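Local coordinates for lipoprotein (Bacteroides vulgatus, PDB 3U6G), which is of unknown function but belongs to a family of PLAT/LH2 and C2-like lipoproteins, probably binding calcium, and has an immunoglobulin-like fold, at residues I90-Y95 / F119-K124. Numbering follows the deposited sequence.
Sequences ITVIGY and FSVSTK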
loop_
_atom_site.group_PDB
_atom_site.type_symbol
_atom_site.label_atom_id
_atom_site.label_comp_id
_atom_site.label_asym_id
_atom_site.label_seq_id
_atom_site.Cartn_x
_atom_site.Cartn_y
_atom_site.Cartn_z
ATOM N N ILE A 90 0.102 17.936 2.959
ATOM C CA ILE A 90 -0.161 16.828 2.026
ATOM C C ILE A 90 -1.668 16.625 1.985
ATOM O O ILE A 90 -2.303 16.518 3.035
ATOM C CB ILE A 90 0.499 15.489 2.473
ATOM C CG1 ILE A 90 2.019 15.552 2.309
ATOM C CG2 ILE A 90 -0.063 14.301 1.678
ATOM C CD1 ILE A 90 2.505 15.380 0.880
ATOM N N THR A 91 -2.228 16.604 0.774
ATOM C CA THR A 91 -3.613 16.204 0.558
ATOM C C THR A 91 -3.644 14.980 -0.357
ATOM O O THR A 91 -2.993 14.965 -1.400
ATOM C CB THR A 91 -4.427 17.312 -0.099
ATOM O OG1 THR A 91 -4.391 18.489 0.717
ATOM C CG2 THR A 91 -5.878 16.873 -0.303
ATOM N N VAL A 92 -4.366 13.949 0.058
ATOM C CA VAL A 92 -4.563 12.761 -0.772
ATOM C C VAL A 92 -6.062 12.515 -0.894
ATOM O O VAL A 92 -6.754 12.395 0.118
ATOM C CB VAL A 92 -3.884 11.521 -0.175
ATOM C CG1 VAL A 92 -4.027 10.342 -1.135
ATOM C CG2 VAL A 92 -2.412 11.796 0.124
ATOM N N ILE A 93 -6.568 12.473 -2.125
ATOM C CA ILE A 93 -7.992 12.348 -2.371
ATOM C C ILE A 93 -8.216 11.070 -3.159
ATOM O O ILE A 93 -7.519 10.792 -4.133
ATOM C CB ILE A 93 -8.578 13.544 -3.156
ATOM C CG1 ILE A 93 -8.193 14.878 -2.519
ATOM C CG2 ILE A 93 -10.116 13.402 -3.265
ATOM C CD1 ILE A 93 -8.497 16.102 -3.394
ATOM N N GLY A 94 -9.185 10.286 -2.713
ATOM C CA GLY A 94 -9.589 9.065 -3.395
ATOM C C GLY A 94 -10.952 9.244 -4.044
ATOM O O GLY A 94 -11.874 9.775 -3.418
ATOM N N TYR A 95 -11.066 8.787 -5.290
ATOM C CA TYR A 95 -12.282 8.917 -6.086
ATOM C C TYR A 95 -12.694 7.587 -6.686
ATOM O O TYR A 95 -11.857 6.725 -6.960
ATOM C CB TYR A 95 -12.094 9.868 -7.271
ATOM C CG TYR A 95 -11.428 11.186 -6.997
ATOM C CD1 TYR A 95 -10.058 11.259 -6.852
ATOM C CD2 TYR A 95 -12.172 12.373 -6.936
ATOM C CE1 TYR A 95 -9.430 12.455 -6.628
ATOM C CE2 TYR A 95 -11.535 13.589 -6.716
ATOM C CZ TYR A 95 -10.160 13.618 -6.553
ATOM O OH TYR A 95 -9.467 14.795 -6.333
ATOM N N PHE A 119 1.050 7.502 6.236
ATOM C CA PHE A 119 -0.364 7.688 6.026
ATOM C C PHE A 119 -0.876 6.657 5.058
ATOM O O PHE A 119 -0.093 6.042 4.307
ATOM C CB PHE A 119 -0.652 9.104 5.525
ATOM C CG PHE A 119 -0.007 9.450 4.194
ATOM C CD1 PHE A 119 -0.558 9.008 2.996
ATOM C CD2 PHE A 119 1.123 10.265 4.144
ATOM C CE1 PHE A 119 0.033 9.339 1.774
ATOM C CE2 PHE A 119 1.712 10.601 2.933
ATOM C CZ PHE A 119 1.167 10.138 1.742
ATOM N N SER A 120 -2.191 6.472 5.077
ATOM C CA SER A 120 -2.838 5.571 4.142
ATOM C C SER A 120 -4.235 6.067 3.846
ATOM O O SER A 120 -4.919 6.563 4.732
ATOM C CB SER A 120 -2.908 4.143 4.708
ATOM O OG SER A 120 -3.378 3.215 3.741
ATOM N N VAL A 121 -4.636 5.941 2.591
ATOM C CA VAL A 121 -6.018 6.188 2.207
ATOM C C VAL A 121 -6.418 5.228 1.109
ATOM O O VAL A 121 -5.596 4.815 0.295
ATOM C CB VAL A 121 -6.247 7.654 1.780
ATOM C CG1 VAL A 121 -5.522 7.975 0.523
ATOM C CG2 VAL A 121 -7.757 7.961 1.658
ATOM N N SER A 122 -7.690 4.860 1.098
ATOM C CA SER A 122 -8.193 3.983 0.064
ATOM C C SER A 122 -9.540 4.463 -0.432
ATOM O O SER A 122 -10.125 5.415 0.114
ATOM C CB SER A 122 -8.327 2.563 0.610
ATOM O OG SER A 122 -9.480 2.452 1.413
ATOM N N THR A 123 -10.039 3.773 -1.449
ATOM C CA THR A 123 -11.341 4.082 -2.019
ATOM C C THR A 123 -12.454 3.171 -1.459
ATOM O O THR A 123 -13.559 3.166 -1.969
ATOM C CB THR A 123 -11.283 4.007 -3.554
ATOM O OG1 THR A 123 -10.799 2.717 -3.921
ATOM C CG2 THR A 123 -10.330 5.077 -4.122
ATOM N N LYS A 124 -12.164 2.408 -0.410
ATOM C CA LYS A 124 -13.207 1.658 0.304
ATOM C C LYS A 124 -14.023 2.604 1.183
ATOM O O LYS A 124 -13.461 3.475 1.852
ATOM C CB LYS A 124 -12.568 0.569 1.179
ATOM C CG LYS A 124 -13.539 -0.230 2.037
ATOM C CD LYS A 124 -12.809 -1.178 2.979
ATOM C CE LYS A 124 -13.758 -1.765 4.013
ATOM N NZ LYS A 124 -13.132 -2.897 4.754
#
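Val92 drops both of its methyls into the core between the two strands, each onto a different residue of 119-124. Its CG1 lies 3.3 Å from Val121 CG1, a close squeeze for two methyl carbons, with the valines passing side by side and pointing opposite ways. Val121 already points at 90-95; with chi1 67°, CG1 is the methyl that leans on toward Val92, while CG2 turns off to the side. The other methyl of Val92, CG2, comes obliquely to the Phe119 ring, 3.8 Å from CE1. The width of that ring, CE1 to CE2, lies along the strand, which puts CE1 against Val92 and CE2 nearer Ile90 CG2, a looser 4.3 Å away. At the other end Gly94 has no side chain to add, and Thr123 fills in: its methyl CG2 sits 4.1 Å from Gly94 CA and 3.6 Å from Tyr95 O. Thr123 is buried, and its hydroxyl is satisfied by a hydrogen bond with His10 ND1. Where the strand ends, Lys124 N bonds back to Ser122 OG at 3.2 Å, an ST turn. No hydrogen bond joins 90-95 to 119-124; their axes run 7.1 Å apart at closest and 21° from parallel, which is face-to-face packing in a beta sandwich, consistent with the immunoglobulin-like fold. Strand 87-96 is hydrogen-bonded between strands 10-18 and 99-109, while 115-122 pairs with 71-80; Ile12 and Ile14 press on Val92, and Leu104 and Val78 on Phe119.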